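PDB 1E3J: Nadp(h)-dependent ketose reductase from Bemisia argentifolii, which probably reduces fructose to its polyol with NADPH, as a zinc-containing member of the alcohol dehydrogenase family. Local coordinates for residues A[35-40]-A[344-349]; A[125-130]-A[323-328]. All blocks are in the same frame, centred on the assembly; numbering follows the deposited sequence.

Contact 1: residues A[35-40]-A[344-349]; sequences MAYVGI and KVMISC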
loop_
_atom_site.group_PDB
_atom_site.type_symbol
_atom_site.label_atom_id
_atom_site.label_comp_id
_atom_site.label_asym_id
_atom_site.label_seq_id
_atom_site.Cartn_x
_atom_site.Cartn_y
_atom_site.Cartn_z
ATOM N N MET A 35 -5.203 33.603 -21.529
ATOM C CA MET A 35 -4.977 33.551 -20.098
ATOM C C MET A 35 -5.884 34.435 -19.299
ATOM O O MET A 35 -6.345 35.484 -19.794
ATOM C CB MET A 35 -3.513 33.859 -19.793
ATOM C CG MET A 35 -2.541 32.882 -20.481
ATOM S SD MET A 35 -2.990 31.112 -20.110
ATOM C CE MET A 35 -2.527 31.101 -18.397
ATOM N N ALA A 36 -6.154 34.017 -18.062
ATOM C CA ALA A 36 -7.005 34.794 -17.175
ATOM C C ALA A 36 -6.286 35.259 -15.890
ATOM O O ALA A 36 -6.211 36.454 -15.614
ATOM C CB ALA A 36 -8.258 34.012 -16.835
ATOM N N TYR A 37 -5.757 34.318 -15.108
ATOM C CA TYR A 37 -5.060 34.652 -13.884
ATOM C C TYR A 37 -3.772 33.837 -13.763
ATOM O O TYR A 37 -3.678 32.704 -14.261
ATOM C CB TYR A 37 -5.961 34.397 -12.676
ATOM C CG TYR A 37 -7.159 35.318 -12.608
ATOM C CD1 TYR A 37 -7.055 36.580 -11.999
ATOM C CD2 TYR A 37 -8.360 34.983 -13.241
ATOM C CE1 TYR A 37 -8.127 37.489 -12.037
ATOM C CE2 TYR A 37 -9.431 35.883 -13.280
ATOM C CZ TYR A 37 -9.307 37.129 -12.678
ATOM O OH TYR A 37 -10.373 38.004 -12.693
ATOM N N VAL A 38 -2.775 34.423 -13.114
ATOM C CA VAL A 38 -1.499 33.782 -12.917
ATOM C C VAL A 38 -0.993 34.198 -11.544
ATOM O O VAL A 38 -0.773 35.393 -11.286
ATOM C CB VAL A 38 -0.477 34.214 -13.980
ATOM C CG1 VAL A 38 0.876 33.583 -13.693
ATOM C CG2 VAL A 38 -0.946 33.803 -15.342
ATOM N N GLY A 39 -0.833 33.215 -10.665
ATOM C CA GLY A 39 -0.353 33.492 -9.331
ATOM C C GLY A 39 1.150 33.389 -9.368
ATOM O O GLY A 39 1.718 32.806 -10.291
ATOM N N ILE A 40 1.822 33.964 -8.388
ATOM C CA ILE A 40 3.263 33.864 -8.385
ATOM C C ILE A 40 3.725 33.371 -7.035
ATOM O O ILE A 40 3.042 33.580 -6.040
ATOM C CB ILE A 40 3.905 35.216 -8.726
ATOM C CG1 ILE A 40 3.418 36.306 -7.770
ATOM C CG2 ILE A 40 3.547 35.581 -10.157
ATOM C CD1 ILE A 40 3.961 37.719 -8.127
ATOM N N LYS A 344 -0.908 35.479 -1.049
ATOM C CA LYS A 344 -0.715 35.149 -2.448
ATOM C C LYS A 344 -0.944 36.363 -3.358
ATOM O O LYS A 344 -1.964 37.053 -3.244
ATOM C CB LYS A 344 -1.657 33.982 -2.817
ATOM C CG LYS A 344 -1.721 33.644 -4.290
ATOM C CD LYS A 344 -0.390 33.187 -4.916
ATOM C CE LYS A 344 0.132 31.857 -4.382
ATOM N NZ LYS A 344 1.344 31.470 -5.201
ATOM N N VAL A 345 0.015 36.625 -4.249
ATOM C CA VAL A 345 -0.053 37.737 -5.211
ATOM C C VAL A 345 -0.532 37.167 -6.546
ATOM O O VAL A 345 0.076 36.241 -7.077
ATOM C CB VAL A 345 1.341 38.395 -5.416
ATOM C CG1 VAL A 345 1.267 39.443 -6.486
ATOM C CG2 VAL A 345 1.844 38.998 -4.104
ATOM N N MET A 346 -1.607 37.748 -7.074
ATOM C CA MET A 346 -2.258 37.328 -8.302
ATOM C C MET A 346 -2.256 38.412 -9.402
ATOM O O MET A 346 -2.548 39.596 -9.153
ATOM C CB MET A 346 -3.701 36.938 -7.974
ATOM C CG MET A 346 -4.465 36.308 -9.113
ATOM S SD MET A 346 -3.912 34.593 -9.524
ATOM C CE MET A 346 -4.157 33.836 -7.902
ATOM N N ILE A 347 -1.945 37.977 -10.621
ATOM C CA ILE A 347 -1.880 38.821 -11.786
ATOM C C ILE A 347 -2.953 38.432 -12.781
ATOM O O ILE A 347 -2.970 37.297 -13.237
ATOM C CB ILE A 347 -0.514 38.686 -12.492
ATOM C CG1 ILE A 347 0.598 38.925 -11.475
ATOM C CG2 ILE A 347 -0.450 39.671 -13.670
ATOM C CD1 ILE A 347 2.026 38.857 -12.043
ATOM N N SER A 348 -3.840 39.366 -13.126
ATOM C CA SER A 348 -4.918 39.089 -14.085
ATOM C C SER A 348 -4.452 39.470 -15.480
ATOM O O SER A 348 -3.818 40.512 -15.672
ATOM C CB SER A 348 -6.185 39.861 -13.712
ATOM O OG SER A 348 -5.884 41.210 -13.434
ATOM N N CYS A 349 -4.803 38.643 -16.453
ATOM C CA CYS A 349 -4.365 38.816 -17.821
ATOM C C CYS A 349 -5.323 39.280 -18.889
ATOM O O CYS A 349 -4.884 39.597 -19.981
ATOM C CB CYS A 349 -3.776 37.502 -18.307
ATOM S SG CYS A 349 -2.296 37.003 -17.469
HETATM O O HOH W 1 2.652 35.272 -3.899
#
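V38 and I347 form an antiparallel hydrogen-bonded pair. V38 N gives a bond to I347 O at 2.9 Å, and I347 N returns one to V38 O. Further along, C349 N reaches A36 O at 2.7 Å. I40 N meets V345 O in a longer bond. Beside it a water bridges I40 O and V345 N.

The side chains alternate between two faces. On one, the Y37 ring meets S348 obliquely, with CE1 3.5 Å from S348 CB. M346 crosses Y37 at about a right angle. With CG turned opposite the backbone N (chi1 -172°), the M346 chain bends at its next two torsions and brings SD 3.6 Å from G39 N, over a residue without a side chain. L145 and A149 close in on this face. On the other face, I40 CD1 rests 3.6 Å from V345 CG1, and I40 CG2 meets I347 CD1. A331 and A335 of helix 328-337 pack here.

K344 is bent at chi2 and chi3, which turns its amine back onto the partner strand. NZ lies 2.8 Å from I40 O, to which it hydrogen-bonds from well above that carbonyl plane, and also forms a salt bridge with E67. E67 binds the zinc ion together with C41 and H66. K344 is thus a second-shell residue, and its charge may polarise the E67 carboxylate. This antiparallel pairing joins the C-terminal strand to strand 30-40 in the GroES-like domain of a zinc alcohol dehydrogenase, at the edge of the zinc site.

Contact 2: residues A[125-130]-A[323-328]; sequences LARYYV and FKLEQT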
loop_
_atom_site.group_PDB
_atom_site.type_symbol
_atom_site.label_atom_id
_atom_site.label_comp_id
_atom_site.label_asym_id
_atom_site.label_seq_id
_atom_site.Cartn_x
_atom_site.Cartn_y
_atom_site.Cartn_z
ATOM N N LEU A 125 2.698 33.640 -18.171
ATOM C CA LEU A 125 2.308 34.972 -17.723
ATOM C C LEU A 125 2.394 35.744 -19.018
ATOM O O LEU A 125 3.398 36.353 -19.306
ATOM C CB LEU A 125 3.284 35.539 -16.679
ATOM C CG LEU A 125 2.942 36.958 -16.164
ATOM C CD1 LEU A 125 1.545 36.962 -15.522
ATOM C CD2 LEU A 125 3.986 37.434 -15.156
ATOM N N ALA A 126 1.341 35.629 -19.819
ATOM C CA ALA A 126 1.235 36.235 -21.135
ATOM C C ALA A 126 -0.265 36.262 -21.414
ATOM O O ALA A 126 -1.039 35.690 -20.638
ATOM C CB ALA A 126 1.927 35.361 -22.169
ATOM N N ARG A 127 -0.670 36.892 -22.514
ATOM C CA ARG A 127 -2.097 36.999 -22.832
ATOM C C ARG A 127 -2.588 35.698 -23.407
ATOM O O ARG A 127 -3.738 35.319 -23.218
ATOM C CB ARG A 127 -2.376 38.091 -23.892
ATOM C CG ARG A 127 -1.913 39.497 -23.548
ATOM C CD ARG A 127 -2.944 40.320 -22.744
ATOM N NE ARG A 127 -2.492 41.720 -22.614
ATOM C CZ ARG A 127 -2.715 42.484 -21.548
ATOM N NH1 ARG A 127 -3.398 42.007 -20.511
ATOM N NH2 ARG A 127 -2.216 43.713 -21.492
ATOM N N TYR A 128 -1.716 35.063 -24.171
ATOM C CA TYR A 128 -2.036 33.808 -24.809
ATOM C C TYR A 128 -1.005 32.752 -24.506
ATOM O O TYR A 128 0.184 33.047 -24.363
ATOM C CB TYR A 128 -2.148 33.973 -26.314
ATOM C CG TYR A 128 -3.365 34.731 -26.706
ATOM C CD1 TYR A 128 -4.592 34.081 -26.851
ATOM C CD2 TYR A 128 -3.327 36.116 -26.873
ATOM C CE1 TYR A 128 -5.753 34.797 -27.151
ATOM C CE2 TYR A 128 -4.492 36.838 -27.173
ATOM C CZ TYR A 128 -5.695 36.177 -27.311
ATOM O OH TYR A 128 -6.842 36.889 -27.618
ATOM N N TYR A 129 -1.473 31.511 -24.457
ATOM C CA TYR A 129 -0.606 30.381 -24.140
ATOM C C TYR A 129 -1.184 29.105 -24.713
ATOM O O TYR A 129 -2.399 28.906 -24.745
ATOM C CB TYR A 129 -0.489 30.293 -22.612
ATOM C CG TYR A 129 0.337 29.161 -22.080
ATOM C CD1 TYR A 129 1.713 29.098 -22.312
ATOM C CD2 TYR A 129 -0.274 28.123 -21.353
ATOM C CE1 TYR A 129 2.465 28.024 -21.838
ATOM C CE2 TYR A 129 0.464 27.042 -20.871
ATOM C CZ TYR A 129 1.821 26.993 -21.115
ATOM O OH TYR A 129 2.525 25.910 -20.652
ATOM N N VAL A 130 -0.310 28.241 -25.179
ATOM C CA VAL A 130 -0.712 26.948 -25.742
ATOM C C VAL A 130 -0.272 25.861 -24.723
ATOM O O VAL A 130 0.806 25.974 -24.151
ATOM C CB VAL A 130 -0.036 26.785 -27.123
ATOM C CG1 VAL A 130 0.716 25.465 -27.232
ATOM C CG2 VAL A 130 -1.111 26.944 -28.231
ATOM N N PHE A 323 -2.916 42.387 -9.261
ATOM C CA PHE A 323 -2.286 43.327 -10.182
ATOM C C PHE A 323 -2.665 42.893 -11.593
ATOM O O PHE A 323 -3.000 41.719 -11.823
ATOM C CB PHE A 323 -0.744 43.279 -10.098
ATOM C CG PHE A 323 -0.166 43.728 -8.772
ATOM C CD1 PHE A 323 0.158 45.083 -8.552
ATOM C CD2 PHE A 323 0.085 42.811 -7.759
ATOM C CE1 PHE A 323 0.718 45.504 -7.344
ATOM C CE2 PHE A 323 0.646 43.220 -6.544
ATOM C CZ PHE A 323 0.967 44.570 -6.334
ATOM N N LYS A 324 -2.603 43.834 -12.529
ATOM C CA LYS A 324 -2.864 43.548 -13.931
ATOM C C LYS A 324 -1.502 43.124 -14.519
ATOM O O LYS A 324 -0.456 43.315 -13.882
ATOM C CB LYS A 324 -3.390 44.804 -14.635
ATOM C CG LYS A 324 -4.775 45.239 -14.138
ATOM N N LEU A 325 -1.516 42.544 -15.710
ATOM C CA LEU A 325 -0.289 42.105 -16.338
ATOM C C LEU A 325 0.695 43.279 -16.501
ATOM O O LEU A 325 1.914 43.134 -16.304
ATOM C CB LEU A 325 -0.629 41.453 -17.684
ATOM C CG LEU A 325 0.531 40.925 -18.524
ATOM C CD1 LEU A 325 1.349 39.885 -17.747
ATOM C CD2 LEU A 325 -0.021 40.320 -19.805
ATOM N N GLU A 326 0.176 44.460 -16.830
ATOM C CA GLU A 326 1.066 45.614 -16.987
ATOM C C GLU A 326 1.872 45.912 -15.700
ATOM O O GLU A 326 2.971 46.452 -15.764
ATOM C CB GLU A 326 0.258 46.858 -17.410
ATOM C CG GLU A 326 -0.482 46.729 -18.766
ATOM C CD GLU A 326 -1.803 45.929 -18.683
ATOM O OE1 GLU A 326 -2.143 45.379 -17.603
ATOM O OE2 GLU A 326 -2.506 45.844 -19.716
ATOM N N GLN A 327 1.335 45.561 -14.532
ATOM C CA GLN A 327 2.036 45.832 -13.275
ATOM C C GLN A 327 2.817 44.639 -12.702
ATOM O O GLN A 327 3.094 44.588 -11.499
ATOM C CB GLN A 327 1.047 46.336 -12.218
ATOM C CG GLN A 327 0.840 47.837 -12.207
ATOM C CD GLN A 327 0.135 48.340 -13.464
ATOM O OE1 GLN A 327 -1.051 48.049 -13.701
ATOM N NE2 GLN A 327 0.865 49.097 -14.290
ATOM N N THR A 328 3.182 43.701 -13.568
ATOM C CA THR A 328 3.909 42.513 -13.156
ATOM C C THR A 328 5.103 42.789 -12.252
ATOM O O THR A 328 5.281 42.119 -11.225
ATOM C CB THR A 328 4.390 41.703 -14.396
ATOM O OG1 THR A 328 3.259 41.116 -15.038
ATOM C CG2 THR A 328 5.349 40.598 -13.980
#
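L325 fits between L125 and R127. Its CD1 branch lies 3.7 Å from L125 CD1, and the two leucine side chains slide past each other in opposite directions. Its CD2 branch goes to R127, where it sits over one face of the guanidinium, offset toward the rim, 3.8 Å from NH1.

The edge of the same guanidinium meets E326. R127 NH2 gives a salt-bridge hydrogen bond to E326 OE2 at 2.8 Å. The acceptor is in the guanidinium plane, but the bond arrives from above the carboxylate plane, and the two planes are 54° apart. R127 NH1 bonds to C349 O, so acceptors at both NH1 and NH2 limit how the group can turn.

L125 CD2 meets T328 CG2 tip to tip at 3.6 Å. A chi1 of -70° sets T328 OG1 beside its own backbone N, where it bonds L325 O, and sends CG2 out to L125. The OG1 bond is 2.7 Å long and uses a lone pair in the carbonyl plane. T328 N bonds to the same oxygen.

The contact joins the loop before strand 128-132 to the 3-10 turn 325-326 and the start of helix 328-337, just after strand 319-324. L6 of strand 6-12 touches both R127 and L325, and V38 of strand 30-40 lies against L125.

How the contacts relate
Both contacts reach one mixed sheet; contact 1 lies within it, contact 2 beside it, with centres about 7 Å apart. Strand 30-40 pairs with 344-348 and 128-132, and 344-348 also pairs with 319-324. Contact 1 is the inner one. It combines backbone pairing with mostly buried side-chain contacts on both faces of the strands, and reaches the zinc site through K344. Contact 2 is made mainly by side chains, where loop and turn meet at the ends of the flanking strands. Its leucines are buried, but its salt bridge ends on the exposed E326. Probable backbone hydrogen bonds, M35 N to R127 O and F323 N to M346 O, connect the two. I347 CG2 also packs on L325 CA.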